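Local coordinates for DNA repair protein PprA (Deinococcus deserti, PDB 6MC8), which binds DNA and takes part in the repair of radiation-induced DNA damage and in genome segregation, probably by assembling into filaments, at residues L87-R92 against I103-D108; L237-H242 against V302-R308; A258-A262 against T287-Q292. The protein carries 2 engineered substitutions. All blocks are in the same frame, centred on the assembly; numbering follows the deposited sequence.

In the fold
Contact 1 comes first along the chain and is complete before the other two begin. It pairs strands 89-95 and 100-107, two neighbours in the three-stranded antiparallel sheet. Contacts 2 and 3 share the long helix 274-304: contact 3 sets its middle against the start of strand 261-267, one of the two outermost strands of the four-stranded sheet, and contact 2 fastens its C-terminal end to the loop after helix 218-237. Contact 3 falls within the chain span that contact 2 bridges. Centres of contacts 2 and 3 are about 24 Å apart, those of contacts 1 and 3 about 23 Å and those of contacts 1 and 2 about 34 Å. Helix 274-304 thus runs from the four-stranded sheet to the region of helices 218-237 and 245-250.

Contact 1. Residues L87-R92 against I103-D108; sequences LQHSAR and IALLVD
Ser90 and Leu106 face each other as a hydrogen-bonded antiparallel pair, with Leu106 N to Ser90 O at 2.7 Å and Ser90 N to Leu106 O at 3.1 Å. Arg92 and Ala104 repeat the pattern. At the other end Asp108 N gives an almost straight bond to Gln88 O (2.8 Å), while Asp108 OD1 accepts from Gln88 N at 3.0 Å, the donor standing above the carboxylate plane. On the face carrying Ser90 and Leu106, Ser90 OG sits 3.2 Å from Leu106 CB. The extended Arg92 chain brings its guanidinium over Leu106, whose CD2 meets one face off centre, NE being 3.9 Å away. On the other face Val107 CG1 lies against Leu87 CD1 (3.8 Å), and CG2, anti to the carbonyl carbon of Val107, reaches the His89 ring obliquely. A water bridges His89 ND1 and Leu106 O, to which it donates. Farther out, His89 NE2 bonds to Leu84 O and its ring stacks with His77, so the imidazole is held from several directions. Helix 62-80 adds Arg74 to His89 O and Thr70 to Ala91 N. This is a beta hairpin, two neighbouring strands of the three-stranded antiparallel sheet.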
loop_
_atom_site.group_PDB
_atom_site.type_symbol
_atom_site.label_atom_id
_atom_site.label_comp_id
_atom_site.label_asym_id
_atom_site.label_seq_id
_atom_site.Cartn_x
_atom_site.Cartn_y
_atom_site.Cartn_z
ATOM N N LEU A 87 -8.118 0.067 14.618
ATOM C CA LEU A 87 -7.781 -0.843 15.697
ATOM C C LEU A 87 -8.321 -2.231 15.376
ATOM O O LEU A 87 -9.277 -2.389 14.615
ATOM C CB LEU A 87 -8.359 -0.348 17.026
ATOM C CG LEU A 87 -7.921 1.043 17.484
ATOM C CD1 LEU A 87 -8.677 1.459 18.729
ATOM C CD2 LEU A 87 -6.426 1.109 17.712
ATOM N N GLN A 88 -7.693 -3.240 15.965
ATOM C CA GLN A 88 -8.102 -4.625 15.781
ATOM C C GLN A 88 -8.861 -5.093 17.012
ATOM O O GLN A 88 -8.338 -5.042 18.126
ATOM C CB GLN A 88 -6.889 -5.517 15.517
ATOM C CG GLN A 88 -7.228 -6.967 15.250
ATOM C CD GLN A 88 -6.021 -7.782 14.833
ATOM O OE1 GLN A 88 -4.912 -7.261 14.728
ATOM N NE2 GLN A 88 -6.229 -9.069 14.597
ATOM N N HIS A 89 -10.094 -5.545 16.804
ATOM C CA HIS A 89 -10.995 -5.925 17.880
ATOM C C HIS A 89 -11.087 -7.439 17.972
ATOM O O HIS A 89 -11.162 -8.126 16.951
ATOM C CB HIS A 89 -12.393 -5.345 17.653
ATOM C CG HIS A 89 -12.431 -3.851 17.597
ATOM N ND1 HIS A 89 -12.326 -3.060 18.718
ATOM C CD2 HIS A 89 -12.574 -3.004 16.552
ATOM C CE1 HIS A 89 -12.399 -1.791 18.366
ATOM N NE2 HIS A 89 -12.548 -1.730 17.057
ATOM N N SER A 90 -11.129 -7.937 19.196
ATOM C CA SER A 90 -11.252 -9.389 19.469
ATOM C C SER A 90 -11.876 -9.652 20.827
ATOM O O SER A 90 -11.913 -8.776 21.640
ATOM C CB SER A 90 -9.981 -10.123 19.335
ATOM O OG SER A 90 -9.039 -9.621 20.208
ATOM N N ALA A 91 -12.395 -10.848 20.997
ATOM C CA ALA A 91 -12.980 -11.230 22.286
ATOM C C ALA A 91 -12.412 -12.578 22.703
ATOM O O ALA A 91 -11.968 -13.337 21.844
ATOM C CB ALA A 91 -14.466 -11.274 22.197
ATOM N N ARG A 92 -12.312 -12.768 24.008
ATOM C CA ARG A 92 -11.879 -14.037 24.572
ATOM C C ARG A 92 -12.746 -14.372 25.773
ATOM O O ARG A 92 -13.261 -13.484 26.455
ATOM C CB ARG A 92 -10.397 -14.018 24.978
ATOM C CG ARG A 92 -9.444 -14.041 23.801
ATOM C CD ARG A 92 -7.998 -13.945 24.218
ATOM N NE ARG A 92 -7.124 -13.880 23.051
ATOM C CZ ARG A 92 -5.815 -13.678 23.108
ATOM N NH1 ARG A 92 -5.218 -13.513 24.277
ATOM N NH2 ARG A 92 -5.106 -13.631 21.991
ATOM N N ILE A 103 -16.554 -12.110 29.638
ATOM C CA ILE A 103 -15.922 -12.009 28.305
ATOM C C ILE A 103 -15.004 -10.795 28.288
ATOM O O ILE A 103 -15.465 -9.725 28.513
ATOM C CB ILE A 103 -16.986 -11.922 27.202
ATOM C CG1 ILE A 103 -17.684 -13.255 26.960
ATOM C CG2 ILE A 103 -16.367 -11.380 25.938
ATOM C CD1 ILE A 103 -18.982 -13.137 26.235
ATOM N N ALA A 104 -13.746 -11.000 27.955
ATOM C CA ALA A 104 -12.794 -9.909 27.822
ATOM C C ALA A 104 -12.860 -9.333 26.416
ATOM O O ALA A 104 -12.880 -10.078 25.434
ATOM C CB ALA A 104 -11.375 -10.385 28.130
ATOM N N LEU A 105 -12.897 -8.010 26.327
ATOM C CA LEU A 105 -12.935 -7.307 25.053
ATOM C C LEU A 105 -11.548 -6.752 24.767
ATOM O O LEU A 105 -11.020 -5.960 25.551
ATOM C CB LEU A 105 -13.976 -6.189 25.085
ATOM C CG LEU A 105 -15.419 -6.645 25.276
ATOM C CD1 LEU A 105 -16.329 -5.452 25.442
ATOM C CD2 LEU A 105 -15.869 -7.502 24.109
ATOM N N LEU A 106 -10.962 -7.167 23.652
ATOM C CA LEU A 106 -9.570 -6.871 23.362
ATOM C C LEU A 106 -9.445 -5.859 22.233
ATOM O O LEU A 106 -10.240 -5.847 21.291
ATOM C CB LEU A 106 -8.793 -8.141 23.004
ATOM C CG LEU A 106 -8.278 -9.075 24.103
ATOM C CD1 LEU A 106 -9.377 -9.891 24.747
ATOM C CD2 LEU A 106 -7.220 -9.992 23.535
ATOM N N VAL A 107 -8.440 -4.998 22.356
ATOM C CA VAL A 107 -8.060 -4.043 21.324
ATOM C C VAL A 107 -6.571 -4.206 21.079
ATOM O O VAL A 107 -5.767 -3.985 21.993
ATOM C CB VAL A 107 -8.383 -2.590 21.711
ATOM C CG1 VAL A 107 -7.805 -1.641 20.687
ATOM C CG2 VAL A 107 -9.874 -2.386 21.819
ATOM N N ASP A 108 -6.214 -4.590 19.846
ATOM C CA ASP A 108 -4.835 -4.833 19.404
ATOM C C ASP A 108 -4.128 -5.866 20.279
ATOM O O ASP A 108 -2.936 -5.756 20.567
ATOM C CB ASP A 108 -4.026 -3.534 19.332
ATOM C CG ASP A 108 -4.460 -2.633 18.195
ATOM O OD1 ASP A 108 -4.967 -3.149 17.182
ATOM O OD2 ASP A 108 -4.274 -1.409 18.305
HETATM O O HOH W 1 -12.748 -4.523 21.278
#

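Contact 2. Residues L237-H242 against V302-R308; sequences LLGARH and VLSGGLR
Arg241 reaches into the chain end beyond helix 274-304 and grips Gly306 O with both terminal nitrogens, NH2 at 2.6 Å and NH1 at 2.8 Å. The oxygen lies in the guanidinium plane; NH2 meets it nearly head-on along the carbonyl bond, whereas NH1 comes from above the carbonyl plane. Arg241 NH1 also donates to Leu303 O at 3.1 Å, again from well above that carbonyl, while Ser304 O stands over one guanidinium face without bonding. The chain gets there by folding up: chi2 (-62°) and chi3 (-51°) both bend it, and Arg241 CD passes 3.7 Å from Leu303 O. The guanidinium sits at the C-terminal end of helix 274-304, bonded to one carbonyl of its last turn and one just past it, where the helix dipole would probably strengthen the attraction. His242 takes the next carbonyl. Its CG lies between the backbone N and the carbonyl carbon (chi1 65°), which swings the ring edge to Leu307 O; the bond from His242 NE2, 2.5 Å, is very short and its exact length is doubtful. Beside the polar contacts, Leu237 CD2 packs on Leu303 CB at 3.7 Å, and Leu238 CD2 meets Leu307 CD1 at 4.0 Å, the latter two side chains crossing at about a right angle. Leu249 of helix 245-250 touches both Leu303 and Leu307.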
loop_
_atom_site.group_PDB
_atom_site.type_symbol
_atom_site.label_atom_id
_atom_site.label_comp_id
_atom_site.label_asym_id
_atom_site.label_seq_id
_atom_site.Cartn_x
_atom_site.Cartn_y
_atom_site.Cartn_z
ATOM N N LEU A 237 -41.174 11.073 28.549
ATOM C CA LEU A 237 -41.780 9.762 28.368
ATOM C C LEU A 237 -41.468 8.845 29.544
ATOM O O LEU A 237 -42.281 7.989 29.907
ATOM C CB LEU A 237 -41.308 9.151 27.051
ATOM C CG LEU A 237 -41.931 7.830 26.620
ATOM C CD1 LEU A 237 -43.426 7.987 26.483
ATOM C CD2 LEU A 237 -41.332 7.386 25.309
ATOM N N LEU A 238 -40.305 9.028 30.173
ATOM C CA LEU A 238 -40.004 8.305 31.401
ATOM C C LEU A 238 -40.806 8.819 32.589
ATOM O O LEU A 238 -40.855 8.146 33.622
ATOM C CB LEU A 238 -38.511 8.385 31.721
ATOM C CG LEU A 238 -37.546 7.620 30.819
ATOM C CD1 LEU A 238 -36.119 7.956 31.180
ATOM C CD2 LEU A 238 -37.784 6.132 30.905
ATOM N N GLY A 239 -41.423 9.995 32.472
ATOM C CA GLY A 239 -42.294 10.474 33.525
ATOM C C GLY A 239 -43.633 9.768 33.555
ATOM O O GLY A 239 -44.312 9.767 34.583
ATOM N N ALA A 240 -44.030 9.166 32.441
ATOM C CA ALA A 240 -45.260 8.396 32.369
ATOM C C ALA A 240 -45.056 6.926 32.701
ATOM O O ALA A 240 -46.014 6.153 32.636
ATOM C CB ALA A 240 -45.886 8.527 30.980
ATOM N N ARG A 241 -43.842 6.524 33.050
ATOM C CA ARG A 241 -43.563 5.169 33.491
ATOM C C ARG A 241 -43.312 5.157 34.992
ATOM O O ARG A 241 -43.282 6.198 35.650
ATOM C CB ARG A 241 -42.358 4.580 32.753
ATOM C CG ARG A 241 -42.510 4.473 31.253
ATOM C CD ARG A 241 -43.641 3.546 30.881
ATOM N NE ARG A 241 -43.550 2.262 31.560
ATOM C CZ ARG A 241 -42.811 1.239 31.155
ATOM N NH1 ARG A 241 -42.071 1.334 30.064
ATOM N NH2 ARG A 241 -42.810 0.118 31.858
ATOM N N HIS A 242 -43.127 3.951 35.522
ATOM C CA HIS A 242 -42.887 3.778 36.947
ATOM C C HIS A 242 -41.519 4.328 37.328
ATOM O O HIS A 242 -40.637 4.501 36.486
ATOM C CB HIS A 242 -42.985 2.300 37.325
ATOM C CG HIS A 242 -41.932 1.442 36.700
ATOM N ND1 HIS A 242 -40.716 1.201 37.298
ATOM C CD2 HIS A 242 -41.908 0.777 35.521
ATOM C CE1 HIS A 242 -39.991 0.418 36.521
ATOM N NE2 HIS A 242 -40.692 0.148 35.436
ATOM N N VAL A 302 -39.249 -0.674 24.126
ATOM C CA VAL A 302 -38.681 -0.683 25.469
ATOM C C VAL A 302 -39.230 0.479 26.289
ATOM O O VAL A 302 -39.510 0.340 27.484
ATOM C CB VAL A 302 -37.140 -0.668 25.376
ATOM C CG1 VAL A 302 -36.491 -0.459 26.720
ATOM C CG2 VAL A 302 -36.644 -1.972 24.798
ATOM N N LEU A 303 -39.435 1.630 25.652
ATOM C CA LEU A 303 -39.929 2.791 26.380
ATOM C C LEU A 303 -41.421 2.689 26.664
ATOM O O LEU A 303 -41.912 3.305 27.613
ATOM C CB LEU A 303 -39.624 4.067 25.601
ATOM C CG LEU A 303 -38.139 4.370 25.402
ATOM C CD1 LEU A 303 -37.939 5.622 24.567
ATOM C CD2 LEU A 303 -37.416 4.454 26.729
ATOM N N SER A 304 -42.152 1.919 25.866
ATOM C CA SER A 304 -43.587 1.793 26.063
ATOM C C SER A 304 -43.945 0.558 26.881
ATOM O O SER A 304 -44.674 0.659 27.871
ATOM C CB SER A 304 -44.296 1.756 24.709
ATOM O OG SER A 304 -45.696 1.622 24.869
ATOM N N GLY A 305 -43.437 -0.605 26.492
ATOM C CA GLY A 305 -43.839 -1.842 27.129
ATOM C C GLY A 305 -42.821 -2.442 28.073
ATOM O O GLY A 305 -43.182 -3.212 28.965
ATOM N N GLY A 306 -41.555 -2.103 27.895
ATOM C CA GLY A 306 -40.480 -2.689 28.667
ATOM C C GLY A 306 -40.157 -1.920 29.927
ATOM O O GLY A 306 -41.020 -1.261 30.513
ATOM N N LEU A 307 -38.886 -2.020 30.335
ATOM C CA LEU A 307 -38.329 -1.388 31.539
ATOM C C LEU A 307 -39.085 -1.804 32.799
ATOM O O LEU A 307 -39.354 -0.991 33.684
ATOM C CB LEU A 307 -38.287 0.136 31.408
ATOM C CG LEU A 307 -37.456 0.668 30.247
ATOM C CD1 LEU A 307 -37.493 2.177 30.213
ATOM C CD2 LEU A 307 -36.049 0.158 30.353
ATOM N N ARG A 308 -39.426 -3.081 32.877
ATOM C CA ARG A 308 -40.292 -3.579 33.933
ATOM C C ARG A 308 -39.504 -4.016 35.161
ATOM O O ARG A 308 -40.085 -4.345 36.193
ATOM C CB ARG A 308 -41.129 -4.740 33.409
ATOM C CG ARG A 308 -42.107 -4.362 32.316
ATOM C CD ARG A 308 -42.899 -5.576 31.882
ATOM N NE ARG A 308 -43.870 -5.262 30.842
ATOM C CZ ARG A 308 -44.708 -6.149 30.319
ATOM N NH1 ARG A 308 -44.698 -7.404 30.742
ATOM N NH2 ARG A 308 -45.562 -5.778 29.378
#

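Contact 3. Residues A258-A262 against T287-Q292; sequences AVSSA and TLDELQ
The backbone leading into strand 261-267 passes along helix 274-304, with CA atoms 5.3 Å apart at Ala262 and Leu288 and 6.3 Å apart at Val259 and Gln292. Val259 and Ala262 point toward the helix, while Ser260 and Ser261 between them point away. Val259 CG1 lies against Leu291 CB at 3.9 Å, their side chains crossing at about a right angle, and slides past Leu288 in the opposite direction, 4.1 Å from its CD1. Leu288 holds CG anti to its backbone N (chi1 179°), which carries CD1 across to the Ser260 backbone, 3.6 Å from Ser260 C. Ala262 CB rests on Leu288 CB at 3.9 Å. One polar bond joins the two: Gln292 NE2 to Val259 O, 3.2 Å, its N-H coming from above the carbonyl plane. The other end of that amide, OE1, accepts from Arg196, which also pairs with Asp289, so the amide's rotation is fixed from both sides. Ser260 OG bonds to Trp80 O, and Ser261 OG to His195 and Glu193. This is buried packing of the middle of helix 274-304 on the four-stranded antiparallel sheet, at the loop leading into its outer strand 261-267, with Leu288 also touching Val194 of the next strand.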
loop_
_atom_site.group_PDB
_atom_site.type_symbol
_atom_site.label_atom_id
_atom_site.label_comp_id
_atom_site.label_asym_id
_atom_site.label_seq_id
_atom_site.Cartn_x
_atom_site.Cartn_y
_atom_site.Cartn_z
ATOM N N ALA A 258 -25.370 2.953 19.888
ATOM C CA ALA A 258 -26.311 3.224 18.817
ATOM C C ALA A 258 -25.668 2.885 17.481
ATOM O O ALA A 258 -24.445 2.854 17.350
ATOM C CB ALA A 258 -26.774 4.683 18.830
ATOM N N VAL A 259 -26.515 2.632 16.488
ATOM C CA VAL A 259 -26.065 2.377 15.124
ATOM C C VAL A 259 -25.877 3.702 14.404
ATOM O O VAL A 259 -26.804 4.510 14.320
ATOM C CB VAL A 259 -27.061 1.483 14.369
ATOM C CG1 VAL A 259 -26.702 1.405 12.898
ATOM C CG2 VAL A 259 -27.059 0.106 14.948
ATOM N N SER A 260 -24.673 3.921 13.879
ATOM C CA SER A 260 -24.391 5.105 13.087
ATOM C C SER A 260 -23.735 4.814 11.746
ATOM O O SER A 260 -23.690 5.711 10.901
ATOM C CB SER A 260 -23.501 6.083 13.871
ATOM O OG SER A 260 -22.207 5.558 14.067
ATOM N N SER A 261 -23.240 3.603 11.512
ATOM C CA SER A 261 -22.571 3.299 10.260
ATOM C C SER A 261 -23.020 1.943 9.735
ATOM O O SER A 261 -23.770 1.214 10.383
ATOM C CB SER A 261 -21.045 3.325 10.407
ATOM O OG SER A 261 -20.577 4.628 10.679
ATOM N N ALA A 262 -22.562 1.635 8.526
ATOM C CA ALA A 262 -22.717 0.333 7.901
ATOM C C ALA A 262 -21.597 0.163 6.890
ATOM O O ALA A 262 -21.348 1.055 6.077
ATOM C CB ALA A 262 -24.081 0.184 7.221
ATOM N N THR A 287 -28.602 -0.630 4.234
ATOM C CA THR A 287 -28.384 -1.316 5.502
ATOM C C THR A 287 -28.396 -0.327 6.662
ATOM O O THR A 287 -28.968 -0.612 7.718
ATOM C CB THR A 287 -27.068 -2.098 5.460
ATOM O OG1 THR A 287 -27.091 -3.006 4.356
ATOM C CG2 THR A 287 -26.868 -2.900 6.723
ATOM N N LEU A 288 -27.813 0.859 6.464
ATOM C CA LEU A 288 -27.805 1.870 7.518
ATOM C C LEU A 288 -29.199 2.423 7.780
ATOM O O LEU A 288 -29.571 2.654 8.935
ATOM C CB LEU A 288 -26.844 3.004 7.161
ATOM C CG LEU A 288 -26.769 4.147 8.175
ATOM C CD1 LEU A 288 -26.278 3.650 9.513
ATOM C CD2 LEU A 288 -25.907 5.274 7.673
ATOM N N ASP A 289 -29.986 2.634 6.723
ATOM C CA ASP A 289 -31.326 3.184 6.898
ATOM C C ASP A 289 -32.245 2.185 7.584
ATOM O O ASP A 289 -33.089 2.564 8.400
ATOM C CB ASP A 289 -31.913 3.611 5.551
ATOM C CG ASP A 289 -31.238 4.840 4.984
ATOM O OD1 ASP A 289 -30.674 5.625 5.768
ATOM O OD2 ASP A 289 -31.294 5.034 3.754
ATOM N N GLU A 290 -32.077 0.898 7.286
ATOM C CA GLU A 290 -32.934 -0.107 7.902
ATOM C C GLU A 290 -32.541 -0.373 9.350
ATOM O O GLU A 290 -33.413 -0.547 10.208
ATOM C CB GLU A 290 -32.919 -1.395 7.075
ATOM C CG GLU A 290 -33.734 -2.526 7.685
ATOM C CD GLU A 290 -35.207 -2.180 7.874
ATOM O OE1 GLU A 290 -35.781 -1.445 7.044
ATOM O OE2 GLU A 290 -35.784 -2.621 8.888
ATOM N N LEU A 291 -31.238 -0.385 9.646
ATOM C CA LEU A 291 -30.785 -0.623 11.014
ATOM C C LEU A 291 -31.171 0.515 11.946
ATOM O O LEU A 291 -31.454 0.289 13.125
ATOM C CB LEU A 291 -29.277 -0.835 11.040
ATOM C CG LEU A 291 -28.759 -2.182 10.557
ATOM C CD1 LEU A 291 -27.281 -2.067 10.359
ATOM C CD2 LEU A 291 -29.071 -3.255 11.568
ATOM N N GLN A 292 -31.206 1.741 11.432
ATOM C CA GLN A 292 -31.625 2.866 12.257
ATOM C C GLN A 292 -33.140 2.905 12.418
ATOM O O GLN A 292 -33.641 3.328 13.463
ATOM C CB GLN A 292 -31.095 4.171 11.669
ATOM C CG GLN A 292 -29.611 4.363 11.898
ATOM C CD GLN A 292 -29.068 5.626 11.270
ATOM O OE1 GLN A 292 -29.728 6.270 10.461
ATOM N NE2 GLN A 292 -27.875 6.011 11.677
#